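Local coordinates for resiniferatoxin-binding, phosphotriesterase-related protein (Rhodobacter sphaeroides 2.4.1, PDB 3K2G) that binds two zinc ions per subunit in a TIM barrel and probably hydrolyses phosphoric diesters, at residues G29-H34 and S102-T107; M17-P22 and V127-G132. One frame throughout, in Å; residues are numbered along the deposited sequence.

Contact 1 of 2, residues G29-H34 and S102-T107. With ZN (zinc ion), chain I.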
loop_
_atom_site.group_PDB
_atom_site.type_symbol
_atom_site.label_atom_id
_atom_site.label_comp_id
_atom_site.label_asym_id
_atom_site.label_seq_id
_atom_site.Cartn_x
_atom_site.Cartn_y
_atom_site.Cartn_z
ATOM N N GLY B 29 13.469 -19.230 -30.847
ATOM C CA GLY B 29 13.472 -20.015 -29.623
ATOM C C GLY B 29 13.751 -19.275 -28.327
ATOM O O GLY B 29 13.490 -18.077 -28.209
ATOM N N HIS B 30 14.283 -20.013 -27.352
ATOM C CA HIS B 30 14.624 -19.484 -26.030
ATOM C C HIS B 30 15.625 -18.358 -26.258
ATOM O O HIS B 30 16.760 -18.601 -26.671
ATOM C CB HIS B 30 15.235 -20.603 -25.188
ATOM C CG HIS B 30 15.081 -20.405 -23.714
ATOM N ND1 HIS B 30 15.922 -19.601 -22.977
ATOM C CD2 HIS B 30 14.171 -20.901 -22.843
ATOM C CE1 HIS B 30 15.537 -19.609 -21.712
ATOM N NE2 HIS B 30 14.477 -20.389 -21.605
ATOM N N THR B 31 15.203 -17.132 -25.959
ATOM C CA THR B 31 16.025 -15.961 -26.235
ATOM C C THR B 31 16.232 -14.924 -25.135
ATOM O O THR B 31 15.367 -14.709 -24.290
ATOM C CB THR B 31 15.424 -15.212 -27.455
ATOM O OG1 THR B 31 15.345 -16.105 -28.573
ATOM C CG2 THR B 31 16.254 -13.988 -27.821
ATOM N N LEU B 32 17.398 -14.277 -25.180
ATOM C CA LEU B 32 17.733 -13.192 -24.271
ATOM C C LEU B 32 17.652 -11.955 -25.169
ATOM O O LEU B 32 18.472 -11.771 -26.072
ATOM C CB LEU B 32 19.154 -13.353 -23.705
ATOM C CG LEU B 32 19.389 -14.410 -22.624
ATOM C CD1 LEU B 32 20.881 -14.477 -22.282
ATOM C CD2 LEU B 32 18.586 -14.050 -21.383
HETATM N N MSE B 33 16.644 -11.124 -24.921
HETATM C CA MSE B 33 16.395 -9.922 -25.704
HETATM C C MSE B 33 17.370 -8.763 -25.546
HETATM O O MSE B 33 17.385 -7.849 -26.374
HETATM C CB MSE B 33 14.993 -9.391 -25.397
HETATM C CG MSE B 33 13.856 -10.172 -26.052
HETATM SE SE MSE B 33 13.898 -10.171 -27.948
HETATM C CE MSE B 33 14.022 -8.266 -28.207
ATOM N N HIS B 34 18.189 -8.785 -24.505
ATOM C CA HIS B 34 19.081 -7.658 -24.306
ATOM C C HIS B 34 20.369 -8.014 -23.577
ATOM O O HIS B 34 20.410 -8.055 -22.345
ATOM C CB HIS B 34 18.306 -6.574 -23.548
ATOM C CG HIS B 34 19.010 -5.260 -23.464
ATOM N ND1 HIS B 34 18.410 -4.078 -23.838
ATOM C CD2 HIS B 34 20.241 -4.931 -23.006
ATOM C CE1 HIS B 34 19.241 -3.075 -23.613
ATOM N NE2 HIS B 34 20.357 -3.565 -23.108
ATOM N N SER B 102 19.042 -18.095 -28.916
ATOM C CA SER B 102 19.339 -16.794 -29.499
ATOM C C SER B 102 19.624 -15.668 -28.508
ATOM O O SER B 102 19.104 -15.652 -27.396
ATOM C CB SER B 102 18.163 -16.362 -30.388
ATOM O OG SER B 102 17.767 -17.405 -31.269
ATOM N N ILE B 103 20.445 -14.719 -28.943
ATOM C CA ILE B 103 20.760 -13.541 -28.140
ATOM C C ILE B 103 20.658 -12.278 -28.992
ATOM O O ILE B 103 21.136 -12.241 -30.128
ATOM C CB ILE B 103 22.178 -13.597 -27.542
ATOM C CG1 ILE B 103 22.277 -14.743 -26.533
ATOM C CG2 ILE B 103 22.491 -12.267 -26.847
ATOM C CD1 ILE B 103 23.652 -14.899 -25.915
ATOM N N VAL B 104 20.019 -11.250 -28.445
ATOM C CA VAL B 104 19.879 -9.974 -29.132
ATOM C C VAL B 104 20.883 -9.015 -28.498
ATOM O O VAL B 104 20.796 -8.706 -27.307
ATOM C CB VAL B 104 18.449 -9.385 -28.982
ATOM C CG1 VAL B 104 18.356 -8.046 -29.713
ATOM C CG2 VAL B 104 17.416 -10.364 -29.545
ATOM N N ASP B 105 21.846 -8.560 -29.293
ATOM C CA ASP B 105 22.862 -7.645 -28.800
ATOM C C ASP B 105 22.584 -6.245 -29.334
ATOM O O ASP B 105 22.823 -5.954 -30.508
ATOM C CB ASP B 105 24.251 -8.099 -29.242
ATOM C CG ASP B 105 25.356 -7.289 -28.591
ATOM O OD1 ASP B 105 25.184 -6.061 -28.451
ATOM O OD2 ASP B 105 26.391 -7.882 -28.227
ATOM N N PRO B 106 22.084 -5.358 -28.470
ATOM C CA PRO B 106 21.762 -3.981 -28.848
ATOM C C PRO B 106 22.926 -2.994 -28.783
ATOM O O PRO B 106 22.703 -1.781 -28.759
ATOM C CB PRO B 106 20.649 -3.626 -27.873
ATOM C CG PRO B 106 21.121 -4.306 -26.616
ATOM C CD PRO B 106 21.588 -5.659 -27.114
ATOM N N THR B 107 24.155 -3.503 -28.748
ATOM C CA THR B 107 25.318 -2.620 -28.701
ATOM C C THR B 107 25.319 -1.826 -30.006
ATOM O O THR B 107 25.360 -2.405 -31.088
ATOM C CB THR B 107 26.649 -3.418 -28.588
ATOM O OG1 THR B 107 26.622 -4.239 -27.414
ATOM C CG2 THR B 107 27.840 -2.464 -28.489
HETATM ZN ZN ZN I . 22.241 -2.468 -22.599
HETATM O O HOH W 1 22.096 -0.905 -21.422
#

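Contact 2 of 2, residues M17-P22 and V127-G132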
loop_
_atom_site.group_PDB
_atom_site.type_symbol
_atom_site.label_atom_id
_atom_site.label_comp_id
_atom_site.label_asym_id
_atom_site.label_seq_id
_atom_site.Cartn_x
_atom_site.Cartn_y
_atom_site.Cartn_z
HETATM N N MSE B 17 16.385 -11.190 -38.993
HETATM C CA MSE B 17 17.741 -10.999 -39.486
HETATM C C MSE B 17 18.830 -11.145 -38.430
HETATM O O MSE B 17 18.950 -10.303 -37.546
HETATM C CB MSE B 17 17.873 -9.621 -40.126
HETATM C CG MSE B 17 19.242 -9.366 -40.758
HETATM SE SE MSE B 17 19.657 -10.512 -42.286
HETATM C CE MSE B 17 18.606 -9.532 -43.623
ATOM N N THR B 18 19.622 -12.207 -38.532
ATOM C CA THR B 18 20.726 -12.423 -37.599
ATOM C C THR B 18 22.012 -12.051 -38.336
ATOM O O THR B 18 21.992 -11.825 -39.550
ATOM C CB THR B 18 20.842 -13.894 -37.157
ATOM O OG1 THR B 18 21.320 -14.687 -38.248
ATOM C CG2 THR B 18 19.502 -14.424 -36.704
ATOM N N VAL B 19 23.124 -11.993 -37.610
ATOM C CA VAL B 19 24.409 -11.646 -38.210
ATOM C C VAL B 19 24.835 -12.651 -39.274
ATOM O O VAL B 19 25.736 -12.381 -40.066
ATOM C CB VAL B 19 25.521 -11.577 -37.153
ATOM C CG1 VAL B 19 25.234 -10.449 -36.178
ATOM C CG2 VAL B 19 25.624 -12.913 -36.430
ATOM N N ASP B 20 24.200 -13.816 -39.278
ATOM C CA ASP B 20 24.521 -14.840 -40.258
ATOM C C ASP B 20 23.411 -14.967 -41.294
ATOM O O ASP B 20 23.351 -15.948 -42.030
ATOM C CB ASP B 20 24.744 -16.191 -39.577
ATOM C CG ASP B 20 25.871 -16.153 -38.561
ATOM O OD1 ASP B 20 26.974 -15.660 -38.903
ATOM O OD2 ASP B 20 25.651 -16.617 -37.424
ATOM N N GLY B 21 22.530 -13.976 -41.343
ATOM C CA GLY B 21 21.455 -14.019 -42.313
ATOM C C GLY B 21 20.080 -14.250 -41.714
ATOM O O GLY B 21 19.931 -14.349 -40.497
ATOM N N PRO B 22 19.047 -14.343 -42.565
ATOM C CA PRO B 22 17.666 -14.560 -42.139
ATOM C C PRO B 22 17.382 -15.956 -41.614
ATOM O O PRO B 22 17.972 -16.940 -42.057
ATOM C CB PRO B 22 16.862 -14.281 -43.409
ATOM C CG PRO B 22 17.754 -13.385 -44.202
ATOM C CD PRO B 22 19.089 -14.030 -44.002
ATOM N N VAL B 127 24.967 -20.246 -31.035
ATOM C CA VAL B 127 23.859 -19.404 -30.613
ATOM C C VAL B 127 23.637 -18.309 -31.655
ATOM O O VAL B 127 24.581 -17.653 -32.087
ATOM C CB VAL B 127 24.153 -18.762 -29.231
ATOM C CG1 VAL B 127 23.096 -17.713 -28.898
ATOM C CG2 VAL B 127 24.187 -19.845 -28.155
ATOM N N GLN B 128 22.387 -18.125 -32.061
ATOM C CA GLN B 128 22.042 -17.116 -33.058
ATOM C C GLN B 128 22.106 -15.723 -32.444
ATOM O O GLN B 128 21.589 -15.497 -31.351
ATOM C CB GLN B 128 20.638 -17.391 -33.605
ATOM C CG GLN B 128 20.467 -18.823 -34.081
ATOM C CD GLN B 128 19.025 -19.190 -34.378
ATOM O OE1 GLN B 128 18.123 -18.915 -33.583
ATOM N NE2 GLN B 128 18.803 -19.830 -35.518
ATOM N N VAL B 129 22.743 -14.796 -33.156
ATOM C CA VAL B 129 22.889 -13.426 -32.682
ATOM C C VAL B 129 22.258 -12.376 -33.592
ATOM O O VAL B 129 22.527 -12.336 -34.799
ATOM C CB VAL B 129 24.385 -13.069 -32.492
ATOM C CG1 VAL B 129 24.539 -11.605 -32.108
ATOM C CG2 VAL B 129 24.992 -13.961 -31.421
ATOM N N VAL B 130 21.424 -11.524 -32.999
ATOM C CA VAL B 130 20.764 -10.437 -33.718
ATOM C C VAL B 130 21.482 -9.139 -33.352
ATOM O O VAL B 130 21.725 -8.880 -32.171
ATOM C CB VAL B 130 19.278 -10.310 -33.321
ATOM C CG1 VAL B 130 18.666 -9.110 -34.015
ATOM C CG2 VAL B 130 18.525 -11.582 -33.698
HETATM N N MSE B 131 21.803 -8.327 -34.361
HETATM C CA MSE B 131 22.530 -7.070 -34.156
HETATM C C MSE B 131 21.684 -5.799 -34.235
HETATM O O MSE B 131 20.824 -5.655 -35.113
HETATM C CB MSE B 131 23.675 -6.988 -35.168
HETATM C CG MSE B 131 24.489 -5.694 -35.159
HETATM SE SE MSE B 131 26.062 -5.879 -36.316
HETATM C CE MSE B 131 25.097 -5.892 -38.019
ATOM N N GLY B 132 21.948 -4.882 -33.305
ATOM C CA GLY B 132 21.231 -3.623 -33.253
ATOM C C GLY B 132 21.903 -2.511 -34.032
ATOM O O GLY B 132 22.860 -2.742 -34.771
HETATM O O HOH W 2 21.416 -9.018 -37.172
HETATM O O HOH W 3 23.679 -15.757 -35.886
#

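Contact 1 of 2, residues G29-H34 and S102-T107
Pro-106 sets its CG squarely over one face of the His-34 imidazole, 3.6 Å from the ring centroid and 7° off the ring normal, a CH-pi contact in which the two side chains cross at about a right angle. With CG anti to the backbone N (chi1 -170°), the histidine swings its ring beyond the strand end and over the proline, where NE2 binds a zinc ion at 2.2 Å. Glu-177, Asp-304, His-36 and a water complete that metal's shell. ND1, on the ring's far side from the metal, makes a weak hydrogen bond with Glu-260 OE1. In the loop after strand 102-105, Thr-107 N bonds Asp-105 OD1 in an Asx turn, Thr-107 OG1 donates to the same oxygen, and that hydroxyl also bonds His-36 ND1, which probably fixes the orientation of a second zinc ligand. Further back, Met-33 and Val-104 run side by side and point the same way. The selenomethionine, bent at chi2 and chi3, brings SE to 3.9 Å from Val-104 CG2, while Val-104 CB presses on Met-33 O at 3.2 Å, a buried carbonyl oxygen with no hydrogen-bond partner in the model. Thr-31 and Ser-102 share one sheet face: Thr-31 OG1 lies 3.4 Å from Ser-102 CB but donates to Gly-29 O (2.7 Å), standing above that carbonyl's plane, and Ser-102 OG turns to Leu-28 O. Leu-32 and Ile-103 take the other face, toward Phe-95 of helix 85-97. Three backbone bonds tie the strands, among them Val-104 N to Leu-32 O at 2.9 Å. A His-x-His pair, here His-34 and His-36, just past the first barrel strand is a metal-binding motif of the metallo-dependent hydrolases, the superfamily of the phosphotriesterases.

Contact 2 of 2, residues M17-P22 and V127-G132
The flat group at the centre is the peptide carbonyl of Val-129, flanked on its two faces by carbons of Thr-18 and Val-19. Thr-18 CB sits to one side of its plane, 3.3 Å from Val-129 O, and the Val-19 methyls lie to the other, CG2 at 3.5 Å from the same oxygen. Between them Val-19 N donates to Val-129 O at 2.9 Å, with a C=O...donor angle of 175°, so the bond runs almost straight off the carbonyl. The isopropyl group of Val-19 then spreads along the strand: CG2 comes to 4.1 Å from Val-129 CB at a slant, and CG1 meets Met-131 CB at 3.9 Å, those two chains crossing nearly at right angles. Val-19 also packs on Leu-118 of helix 115-125. All this is the tip of a two-residue beta hairpin, strands 15-18 and 21-24 joined by a type I turn from Thr-18 to Gly-21, laid against the third strand of the TIM barrel, 128-131. The Thr-18 side chain bonds across the turn. A chi1 of 71° tucks OG1 between its backbone N and carbonyl carbon, from where it donates to Gly-21 O (2.7 Å) in the carbonyl plane, on a lone pair, and accepts from Asp-20 N as an ST turn. Gly-21 O thus holds two donors, since Thr-18 N also reaches it. Two waters flank the single direct bond and serve the strand's amides where the hairpin stands off. One donates to Met-17 O (2.8 Å) and accepts from Met-131 N; the other donates to Asp-20 OD2 (2.6 Å) and accepts from Val-129 N, while the same carboxylate oxygen also bonds Ser-122 OG of helix 115-125.

How the contacts relate
Strands 102-105 and 128-131 are neighbours in the barrel, so the two contacts meet through the sheet: Ile-103 N lies 2.8 Å from Gln-128 O and Asp-105 N 2.9 Å from Val-130 O, both probable hydrogen bonds. Contact 1 sits about 8 Å from the chain's centre and contact 2 about 15 Å, measured centre to centre. Both are buried, but the hairpin of contact 2 has an exposed end at Asp-20 and Pro-22. Contact 1 joins two barrel strands by regular parallel pairing and finishes in a metal shell. Contact 2 attaches a hairpin by one direct bond, water bridges and valine packing. Along the chain, contact 1 is nested inside the loop that contact 2 closes.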